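Long-range contacts in deoxyribose-phosphate aldolase (Toxoplasma gondii, PDB 4EIV), which belongs to the deoxyribose-phosphate aldolase family and folds as a single alpha/beta (TIM) barrel: residues I17-L27 against L279-D287; E39-K49 against F66-L74. One frame throughout, in Å; residues are numbered along the deposited sequence. Where two conformers were deposited one is given.

Contact 1: I17-L27 against L279-D287; sequences IYKQFTSRTLL and LRDCYESWD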
loop_
_atom_site.group_PDB
_atom_site.type_symbol
_atom_site.label_atom_id
_atom_site.label_comp_id
_atom_site.label_asym_id
_atom_site.label_seq_id
_atom_site.Cartn_x
_atom_site.Cartn_y
_atom_site.Cartn_z
ATOM N N ILE A 17 1.061 -6.963 -17.349
ATOM C CA ILE A 17 1.502 -6.129 -16.244
ATOM C C ILE A 17 0.481 -6.086 -15.081
ATOM O O ILE A 17 0.853 -5.967 -13.925
ATOM C CB ILE A 17 1.849 -4.708 -16.778
ATOM C CG1 ILE A 17 2.525 -3.858 -15.687
ATOM C CG2 ILE A 17 0.612 -3.993 -17.353
ATOM C CD1 ILE A 17 3.795 -4.421 -15.124
ATOM N N TYR A 18 -0.800 -6.175 -15.410
ATOM C CA TYR A 18 -1.873 -6.123 -14.439
ATOM C C TYR A 18 -1.878 -7.341 -13.526
ATOM O O TYR A 18 -2.034 -7.208 -12.314
ATOM C CB TYR A 18 -3.210 -5.928 -15.142
ATOM C CG TYR A 18 -3.188 -4.725 -16.065
ATOM C CD1 TYR A 18 -3.118 -3.440 -15.541
ATOM C CD2 TYR A 18 -3.256 -4.874 -17.451
ATOM C CE1 TYR A 18 -3.085 -2.324 -16.354
ATOM C CE2 TYR A 18 -3.229 -3.750 -18.279
ATOM C CZ TYR A 18 -3.157 -2.486 -17.709
ATOM O OH TYR A 18 -3.147 -1.374 -18.510
ATOM N N LYS A 19 -1.693 -8.521 -14.111
ATOM C CA LYS A 19 -1.602 -9.739 -13.317
ATOM C C LYS A 19 -0.325 -9.706 -12.475
ATOM O O LYS A 19 -0.342 -10.109 -11.326
ATOM C CB LYS A 19 -1.648 -10.984 -14.210
ATOM C CG LYS A 19 -3.003 -11.194 -14.867
ATOM C CD LYS A 19 -2.993 -12.341 -15.878
ATOM C CE LYS A 19 -4.348 -12.561 -16.542
ATOM N NZ LYS A 19 -4.252 -13.507 -17.683
ATOM N N GLN A 20 0.777 -9.243 -13.070
ATOM C CA GLN A 20 2.050 -9.148 -12.354
ATOM C C GLN A 20 1.957 -8.223 -11.152
ATOM O O GLN A 20 2.442 -8.574 -10.079
ATOM C CB GLN A 20 3.161 -8.714 -13.310
ATOM C CG GLN A 20 3.484 -9.773 -14.366
ATOM C CD GLN A 20 4.186 -9.227 -15.599
ATOM O OE1 GLN A 20 4.259 -8.023 -15.813
ATOM N NE2 GLN A 20 4.714 -10.135 -16.414
ATOM N N PHE A 21 1.271 -7.092 -11.307
ATOM C CA PHE A 21 1.115 -6.158 -10.197
ATOM C C PHE A 21 0.219 -6.749 -9.102
ATOM O O PHE A 21 0.499 -6.643 -7.915
ATOM C CB PHE A 21 0.566 -4.801 -10.669
ATOM C CG PHE A 21 0.124 -3.930 -9.534
ATOM C CD1 PHE A 21 1.022 -3.491 -8.586
ATOM C CD2 PHE A 21 -1.217 -3.603 -9.380
ATOM C CE1 PHE A 21 0.571 -2.730 -7.501
ATOM C CE2 PHE A 21 -1.660 -2.871 -8.337
ATOM C CZ PHE A 21 -0.790 -2.439 -7.383
ATOM N N THR A 22 -0.859 -7.385 -9.515
ATOM C CA THR A 22 -1.780 -8.006 -8.563
ATOM C C THR A 22 -1.063 -9.109 -7.812
ATOM O O THR A 22 -1.189 -9.201 -6.582
ATOM C CB THR A 22 -3.042 -8.527 -9.281
ATOM O OG1 THR A 22 -3.650 -7.434 -9.959
ATOM C CG2 THR A 22 -4.045 -9.145 -8.296
ATOM N N SER A 23 -0.297 -9.934 -8.524
ATOM C CA SER A 23 0.468 -11.006 -7.872
ATOM C C SER A 23 1.456 -10.444 -6.854
ATOM O O SER A 23 1.552 -10.949 -5.735
ATOM C CB SER A 23 1.242 -11.817 -8.905
ATOM O OG SER A 23 0.377 -12.498 -9.791
ATOM N N ARG A 24 2.174 -9.390 -7.243
ATOM C CA ARG A 24 3.164 -8.771 -6.349
ATOM C C ARG A 24 2.513 -8.229 -5.083
ATOM O O ARG A 24 3.038 -8.359 -3.980
ATOM C CB ARG A 24 3.944 -7.675 -7.071
ATOM C CG ARG A 24 4.969 -6.968 -6.178
ATOM C CD ARG A 24 6.059 -7.909 -5.701
ATOM N NE ARG A 24 6.969 -7.296 -4.740
ATOM C CZ ARG A 24 6.863 -7.379 -3.420
ATOM N NH1 ARG A 24 5.830 -8.001 -2.844
ATOM N NH2 ARG A 24 7.789 -6.825 -2.663
ATOM N N THR A 25 1.359 -7.597 -5.268
ATOM C CA THR A 25 0.572 -7.086 -4.171
ATOM C C THR A 25 0.146 -8.209 -3.223
ATOM O O THR A 25 0.277 -8.098 -2.013
ATOM C CB THR A 25 -0.679 -6.362 -4.716
ATOM O OG1 THR A 25 -0.282 -5.204 -5.468
ATOM C CG2 THR A 25 -1.598 -5.911 -3.577
ATOM N N LEU A 26 -0.389 -9.280 -3.778
ATOM C CA LEU A 26 -0.804 -10.415 -2.954
ATOM C C LEU A 26 0.369 -11.056 -2.192
ATOM O O LEU A 26 0.190 -11.476 -1.063
ATOM C CB LEU A 26 -1.590 -11.431 -3.805
ATOM C CG LEU A 26 -2.991 -10.957 -4.221
ATOM C CD1 LEU A 26 -3.542 -11.795 -5.324
ATOM C CD2 LEU A 26 -3.955 -10.894 -3.025
ATOM N N LEU A 27 1.543 -11.138 -2.812
ATOM C CA LEU A 27 2.713 -11.702 -2.126
ATOM C C LEU A 27 3.003 -10.903 -0.857
ATOM O O LEU A 27 3.379 -11.456 0.163
ATOM C CB LEU A 27 3.956 -11.733 -3.014
ATOM C CG LEU A 27 3.938 -12.731 -4.174
ATOM C CD1 LEU A 27 5.105 -12.443 -5.120
ATOM C CD2 LEU A 27 3.980 -14.202 -3.668
ATOM N N LEU A 279 1.150 -17.274 -7.602
ATOM C CA LEU A 279 1.481 -15.867 -7.416
ATOM C C LEU A 279 2.936 -15.607 -7.782
ATOM O O LEU A 279 3.239 -14.670 -8.530
ATOM C CB LEU A 279 1.250 -15.438 -5.970
ATOM C CG LEU A 279 -0.189 -15.492 -5.446
ATOM C CD1 LEU A 279 -0.218 -15.124 -3.964
ATOM C CD2 LEU A 279 -1.120 -14.590 -6.241
ATOM N N ARG A 280 3.829 -16.442 -7.261
ATOM C CA ARG A 280 5.249 -16.232 -7.473
ATOM C C ARG A 280 5.630 -16.426 -8.940
ATOM O O ARG A 280 6.419 -15.642 -9.493
ATOM C CB ARG A 280 6.098 -17.075 -6.519
ATOM C CG ARG A 280 7.474 -16.478 -6.425
ATOM C CD ARG A 280 8.326 -17.042 -5.349
ATOM N NE ARG A 280 7.977 -16.709 -3.966
ATOM C CZ ARG A 280 8.126 -15.517 -3.386
ATOM N NH1 ARG A 280 8.452 -14.421 -4.076
ATOM N NH2 ARG A 280 7.873 -15.405 -2.104
ATOM N N ASP A 281 5.051 -17.432 -9.592
ATOM C CA ASP A 281 5.299 -17.656 -11.011
ATOM C C ASP A 281 4.879 -16.441 -11.841
ATOM O O ASP A 281 5.579 -16.032 -12.774
ATOM C CB ASP A 281 4.600 -18.935 -11.492
ATOM C CG ASP A 281 5.247 -20.215 -10.922
ATOM O OD1 ASP A 281 6.302 -20.140 -10.243
ATOM O OD2 ASP A 281 4.694 -21.309 -11.147
ATOM N N CYS A 282 3.742 -15.856 -11.485
ATOM C CA CYS A 282 3.232 -14.693 -12.183
ATOM C C CYS A 282 4.177 -13.506 -12.008
ATOM O O CYS A 282 4.583 -12.872 -12.983
ATOM C CB CYS A 282 1.844 -14.340 -11.664
ATOM S SG CYS A 282 1.086 -12.953 -12.535
ATOM N N TYR A 283 4.525 -13.201 -10.763
ATOM C CA TYR A 283 5.426 -12.097 -10.489
ATOM C C TYR A 283 6.783 -12.238 -11.166
ATOM O O TYR A 283 7.319 -11.264 -11.728
ATOM C CB TYR A 283 5.642 -11.899 -8.991
ATOM C CG TYR A 283 6.751 -10.925 -8.742
ATOM C CD1 TYR A 283 6.596 -9.583 -9.068
ATOM C CD2 TYR A 283 7.989 -11.348 -8.255
ATOM C CE1 TYR A 283 7.625 -8.679 -8.895
ATOM C CE2 TYR A 283 9.033 -10.445 -8.071
ATOM C CZ TYR A 283 8.839 -9.109 -8.398
ATOM O OH TYR A 283 9.837 -8.198 -8.201
ATOM N N GLU A 284 7.320 -13.455 -11.153
ATOM C CA GLU A 284 8.632 -13.702 -11.746
ATOM C C GLU A 284 8.668 -13.503 -13.260
ATOM O O GLU A 284 9.742 -13.421 -13.832
ATOM C CB GLU A 284 9.161 -15.079 -11.330
ATOM C CG GLU A 284 9.569 -15.099 -9.858
ATOM C CD GLU A 284 9.983 -16.459 -9.351
ATOM O OE1 GLU A 284 9.947 -17.436 -10.135
ATOM O OE2 GLU A 284 10.357 -16.546 -8.156
ATOM N N SER A 285 7.511 -13.413 -13.907
ATOM C CA SER A 285 7.477 -13.127 -15.338
ATOM C C SER A 285 7.692 -11.634 -15.657
ATOM O O SER A 285 7.900 -11.277 -16.814
ATOM C CB SER A 285 6.187 -13.641 -15.982
ATOM O OG SER A 285 5.032 -12.937 -15.576
ATOM N N TRP A 286 7.644 -10.766 -14.644
ATOM C CA TRP A 286 7.889 -9.341 -14.847
ATOM C C TRP A 286 9.397 -9.069 -15.007
ATOM O O TRP A 286 10.206 -9.594 -14.243
ATOM C CB TRP A 286 7.322 -8.544 -13.662
ATOM C CG TRP A 286 7.580 -7.074 -13.756
ATOM C CD1 TRP A 286 7.000 -6.191 -14.625
ATOM C CD2 TRP A 286 8.489 -6.306 -12.957
ATOM N NE1 TRP A 286 7.496 -4.928 -14.422
ATOM C CE2 TRP A 286 8.416 -4.970 -13.411
ATOM C CE3 TRP A 286 9.370 -6.616 -11.916
ATOM C CZ2 TRP A 286 9.176 -3.943 -12.843
ATOM C CZ3 TRP A 286 10.121 -5.592 -11.358
ATOM C CH2 TRP A 286 10.021 -4.277 -11.828
ATOM N N ASP A 287 9.762 -8.244 -15.991
ATOM C CA ASP A 287 11.168 -7.896 -16.260
ATOM C C ASP A 287 11.579 -6.663 -15.445
ATOM O O ASP A 287 11.114 -5.547 -15.708
ATOM C CB ASP A 287 11.356 -7.633 -17.765
ATOM C CG ASP A 287 12.814 -7.381 -18.162
ATOM O OD1 ASP A 287 13.733 -7.523 -17.319
ATOM O OD2 ASP A 287 13.032 -7.047 -19.348
HETATM O O HOH W 1 5.934 -10.056 -19.026
HETATM O O HOH W 2 8.875 -6.116 -6.520
#
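The Tyr283 ring carries Arg24 CD on one face, 4.0 Å from the ring centroid to CD in a CH-pi contact, and meets Gln20 O at its edge. The Trp286 ring is also met at its edge, by Gln20 OE1, 3.5 Å from CD1, while one face of the Arg280 guanidinium lies under Leu27 CD2. These groups join the N-terminal helix 17-27 to the last helix of a TIM barrel and the turn that follows it, the two axes 130° apart in direction. Arg24 reaches its ring because CG stands anti to the backbone N (chi1 179°) and the chain then bends at chi2, running alongside Tyr283; a water ties Arg24 NE to Tyr283 OH. Deeper in, Leu279 CB packs on Leu27 CD2 and Leu279 CD2 on Leu26 CD1, a patch closed by Met243 and Leu250 of helix 243-257. Arg280 NH1 bonds to Pro55 O, and Trp286 NE1 to Asp248 of the second subunit, so the C-terminal turn belongs to the dimer interface too. At the start of helix 17-27, Gln20 NE2 gives a straight bond (162°) to Ser285 OG, 2.9 Å away and in the amide plane, while that hydroxyl donates to Cys282 O at 2.6 Å.

Contact 2: E39-K49 against F66-L74; sequences ETNESVAAVCK and FVRFIRQEL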
loop_
_atom_site.group_PDB
_atom_site.type_symbol
_atom_site.label_atom_id
_atom_site.label_comp_id
_atom_site.label_asym_id
_atom_site.label_seq_id
_atom_site.Cartn_x
_atom_site.Cartn_y
_atom_site.Cartn_z
ATOM N N GLU A 39 1.849 -33.080 7.790
ATOM C CA GLU A 39 3.073 -32.368 7.438
ATOM C C GLU A 39 4.302 -33.076 8.015
ATOM O O GLU A 39 4.227 -33.765 9.040
ATOM C CB GLU A 39 3.081 -30.926 7.947
ATOM C CG GLU A 39 1.911 -30.066 7.540
ATOM C CD GLU A 39 1.703 -29.925 6.044
ATOM O OE1 GLU A 39 2.685 -29.973 5.265
ATOM O OE2 GLU A 39 0.539 -29.672 5.667
ATOM N N THR A 40 5.428 -32.867 7.339
ATOM C CA THR A 40 6.726 -33.406 7.720
ATOM C C THR A 40 7.742 -32.280 7.604
ATOM O O THR A 40 7.429 -31.223 7.049
ATOM C CB THR A 40 7.177 -34.528 6.751
ATOM O OG1 THR A 40 7.235 -34.004 5.418
ATOM C CG2 THR A 40 6.227 -35.719 6.789
ATOM N N ASN A 41 8.956 -32.498 8.100
ATOM C CA ASN A 41 10.027 -31.506 7.923
ATOM C C ASN A 41 10.191 -31.162 6.449
ATOM O O ASN A 41 10.361 -29.993 6.093
ATOM C CB ASN A 41 11.361 -32.024 8.452
ATOM C CG ASN A 41 11.439 -32.028 9.964
ATOM O OD1 ASN A 41 10.556 -31.517 10.651
ATOM N ND2 ASN A 41 12.505 -32.609 10.489
ATOM N N GLU A 42 10.103 -32.190 5.605
ATOM C CA GLU A 42 10.274 -32.046 4.164
ATOM C C GLU A 42 9.176 -31.191 3.530
ATOM O O GLU A 42 9.464 -30.305 2.715
ATOM C CB GLU A 42 10.341 -33.429 3.483
ATOM C CG GLU A 42 11.626 -34.254 3.759
ATOM C CD GLU A 42 11.769 -34.806 5.189
ATOM O OE1 GLU A 42 12.933 -34.999 5.607
ATOM O OE2 GLU A 42 10.754 -35.066 5.885
ATOM N N SER A 43 7.922 -31.428 3.911
ATOM C CA SER A 43 6.821 -30.644 3.337
ATOM C C SER A 43 6.877 -29.202 3.823
ATOM O O SER A 43 6.637 -28.267 3.046
ATOM C CB SER A 43 5.456 -31.271 3.626
ATOM O OG SER A 43 5.132 -31.212 5.000
ATOM N N VAL A 44 7.203 -29.021 5.101
ATOM C CA VAL A 44 7.314 -27.684 5.672
ATOM C C VAL A 44 8.482 -26.928 5.025
ATOM O O VAL A 44 8.341 -25.764 4.658
ATOM C CB VAL A 44 7.412 -27.726 7.219
ATOM C CG1 VAL A 44 7.750 -26.356 7.798
ATOM C CG2 VAL A 44 6.109 -28.255 7.808
ATOM N N ALA A 45 9.612 -27.604 4.840
ATOM C CA ALA A 45 10.757 -26.978 4.196
ATOM C C ALA A 45 10.395 -26.510 2.786
ATOM O O ALA A 45 10.767 -25.415 2.381
ATOM C CB ALA A 45 11.946 -27.945 4.144
ATOM N N ALA A 46 9.671 -27.342 2.035
ATOM C CA ALA A 46 9.323 -27.005 0.647
ATOM C C ALA A 46 8.470 -25.738 0.574
ATOM O O ALA A 46 8.701 -24.851 -0.242
ATOM C CB ALA A 46 8.609 -28.178 -0.032
ATOM N N VAL A 47 7.494 -25.649 1.459
ATOM C CA VAL A 47 6.620 -24.486 1.508
ATOM C C VAL A 47 7.414 -23.244 1.909
ATOM O O VAL A 47 7.276 -22.179 1.299
ATOM C CB VAL A 47 5.464 -24.737 2.497
ATOM C CG1 VAL A 47 4.735 -23.462 2.808
ATOM C CG2 VAL A 47 4.526 -25.804 1.940
ATOM N N CYS A 48 8.243 -23.382 2.939
ATOM C CA CYS A 48 9.040 -22.266 3.442
ATOM C C CYS A 48 10.010 -21.687 2.426
ATOM O O CYS A 48 10.224 -20.481 2.397
ATOM C CB CYS A 48 9.809 -22.657 4.706
ATOM S SG CYS A 48 8.760 -22.799 6.155
ATOM N N LYS A 49 10.592 -22.546 1.599
ATOM C CA LYS A 49 11.536 -22.093 0.587
ATOM C C LYS A 49 10.879 -21.175 -0.436
ATOM O O LYS A 49 11.454 -20.149 -0.805
ATOM C CB LYS A 49 12.203 -23.292 -0.072
ATOM C CG LYS A 49 13.218 -23.942 0.854
ATOM C CD LYS A 49 13.693 -25.293 0.366
ATOM C CE LYS A 49 14.581 -25.964 1.404
ATOM N NZ LYS A 49 14.962 -27.355 1.024
ATOM N N PHE A 66 6.075 -27.585 14.448
ATOM C CA PHE A 66 7.089 -27.230 13.438
ATOM C C PHE A 66 7.745 -25.866 13.606
ATOM O O PHE A 66 8.589 -25.499 12.790
ATOM C CB PHE A 66 6.525 -27.404 12.013
ATOM C CG PHE A 66 6.340 -28.838 11.634
ATOM C CD1 PHE A 66 7.427 -29.596 11.231
ATOM C CD2 PHE A 66 5.108 -29.451 11.726
ATOM C CE1 PHE A 66 7.291 -30.927 10.917
ATOM C CE2 PHE A 66 4.962 -30.802 11.405
ATOM C CZ PHE A 66 6.062 -31.536 11.004
ATOM N N VAL A 67 7.429 -25.144 14.678
ATOM C CA VAL A 67 8.008 -23.815 14.918
ATOM C C VAL A 67 9.529 -23.903 15.111
ATOM O O VAL A 67 10.294 -23.217 14.428
ATOM C CB VAL A 67 7.333 -23.083 16.117
ATOM C CG1 VAL A 67 8.001 -21.748 16.418
ATOM C CG2 VAL A 67 5.823 -22.880 15.853
ATOM N N ARG A 68 9.971 -24.755 16.040
ATOM C CA ARG A 68 11.401 -24.910 16.306
ATOM C C ARG A 68 12.149 -25.413 15.081
ATOM O O ARG A 68 13.276 -24.972 14.825
ATOM C CB ARG A 68 11.651 -25.838 17.497
ATOM C CG ARG A 68 13.131 -26.046 17.817
ATOM C CD ARG A 68 13.304 -26.754 19.134
ATOM N NE ARG A 68 12.773 -25.927 20.206
ATOM C CZ ARG A 68 13.474 -25.028 20.900
ATOM N NH1 ARG A 68 14.761 -24.837 20.655
ATOM N NH2 ARG A 68 12.872 -24.313 21.850
ATOM N N PHE A 69 11.543 -26.336 14.339
ATOM C CA PHE A 69 12.152 -26.836 13.111
ATOM C C PHE A 69 12.508 -25.693 12.175
ATOM O O PHE A 69 13.645 -25.593 11.711
ATOM C CB PHE A 69 11.246 -27.826 12.378
ATOM C CG PHE A 69 11.728 -28.156 10.993
ATOM C CD1 PHE A 69 12.891 -28.899 10.804
ATOM C CD2 PHE A 69 11.045 -27.695 9.875
ATOM C CE1 PHE A 69 13.338 -29.191 9.526
ATOM C CE2 PHE A 69 11.483 -27.987 8.604
ATOM C CZ PHE A 69 12.629 -28.732 8.424
ATOM N N ILE A 70 11.548 -24.817 11.923
ATOM C CA ILE A 70 11.790 -23.688 11.030
ATOM C C ILE A 70 12.846 -22.711 11.577
ATOM O O ILE A 70 13.789 -22.321 10.863
ATOM C CB ILE A 70 10.482 -22.909 10.757
ATOM C CG1 ILE A 70 9.508 -23.778 9.961
ATOM C CG2 ILE A 70 10.814 -21.608 10.003
ATOM C CD1 ILE A 70 8.081 -23.217 9.923
ATOM N N ARG A 71 12.700 -22.347 12.852
ATOM C CA ARG A 71 13.535 -21.334 13.488
ATOM C C ARG A 71 14.949 -21.735 13.906
ATOM O O ARG A 71 15.835 -20.877 13.990
ATOM C CB ARG A 71 12.801 -20.728 14.683
ATOM C CG ARG A 71 11.709 -19.754 14.265
ATOM C CD ARG A 71 12.357 -18.466 13.765
ATOM N NE ARG A 71 11.418 -17.445 13.318
ATOM C CZ ARG A 71 11.196 -17.068 12.052
ATOM N NH1 ARG A 71 11.844 -17.606 11.015
ATOM N NH2 ARG A 71 10.318 -16.106 11.826
ATOM N N GLN A 72 15.158 -22.996 14.263
ATOM C CA GLN A 72 16.480 -23.442 14.721
ATOM C C GLN A 72 17.235 -24.338 13.766
ATOM O O GLN A 72 18.465 -24.354 13.784
ATOM C CB GLN A 72 16.371 -24.212 16.034
ATOM C CG GLN A 72 16.370 -23.377 17.285
ATOM C CD GLN A 72 16.716 -24.218 18.497
ATOM O OE1 GLN A 72 16.457 -25.428 18.524
ATOM N NE2 GLN A 72 17.306 -23.591 19.508
ATOM N N GLU A 73 16.496 -25.123 12.968
ATOM C CA GLU A 73 17.080 -26.139 12.068
ATOM C C GLU A 73 17.035 -25.830 10.568
ATOM O O GLU A 73 18.084 -25.773 9.932
ATOM C CB GLU A 73 16.434 -27.510 12.317
ATOM C CG GLU A 73 17.057 -28.634 11.484
ATOM C CD GLU A 73 16.533 -30.016 11.837
ATOM O OE1 GLU A 73 15.919 -30.179 12.915
ATOM O OE2 GLU A 73 16.748 -30.950 11.035
ATOM N N LEU A 74 15.843 -25.639 9.996
ATOM C CA LEU A 74 15.717 -25.311 8.567
ATOM C C LEU A 74 16.604 -24.144 8.134
ATOM O O LEU A 74 17.183 -24.168 7.043
ATOM C CB LEU A 74 14.262 -24.985 8.239
ATOM C CG LEU A 74 13.938 -24.670 6.773
ATOM C CD1 LEU A 74 14.375 -25.780 5.832
ATOM C CD2 LEU A 74 12.435 -24.402 6.642
#
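Asn41 lays its amide flat on the Phe69 ring, the two planes 4° apart, where neighbouring helices 41-49 and 67-74 of the TIM barrel meet at 70°. Starting at the root, Asn41 CB sits over the ring face in a CH-pi contact, 3.9 Å from the centroid of Phe69. One bond further, CG is 3.4 Å from Phe69 CE1. The amide then divides: ND2 overhangs the ring beyond the CD1–CE1 bond of Phe69, while OD1 lies further in over the same face, toward CG and CD1, and also points at the edge of Phe66, 3.3 Å from its CE1. With the Phe66 ring nearly perpendicular to the amide, one oxygen serves a face and an edge together. The other face of Phe69 is covered by Leu74 CB of its own helix.

Val44 forks between the aromatic and aliphatic halves. Its CG2 lies over a face of Phe66, 4.0 Å from the ring centroid, and CG1, anti to the backbone N (chi1 171°), turns to Ile70. Further along, Ile70 CD1 touches Cys48 SG, and both residues rest on Val60 of strand 59-62. The start of helix 41-49 is held by a capping box: Thr40 OG1 accepts from Ser43 N, and Ser43 OG from Thr40 N. At the far end the branches of Leu74 part, CD1 to Ala45 CB and CD2 to Cys48 CB, each 3.7 Å away.

In the fold
Both contacts lie in the helical layer around one closed barrel of eight parallel strands, their centres about 25 Å apart and their nearest atoms about 6 Å apart without touching. Contact 2 is local: helices 41-52 and 67-74 follow each other in sequence, with strand 59-62 between them. It is nested inside the long loop that contact 1 closes by bringing helix 17-27, ahead of the first strand, against helix 273-284, which follows the last. The two ends of the chain are thus joined where the first strand, 30-34, and the last, 267-271, close the barrel. Residues 17-27 and 279-287 also meet the second subunit, whereas no other chain of the assembly touches contact 2.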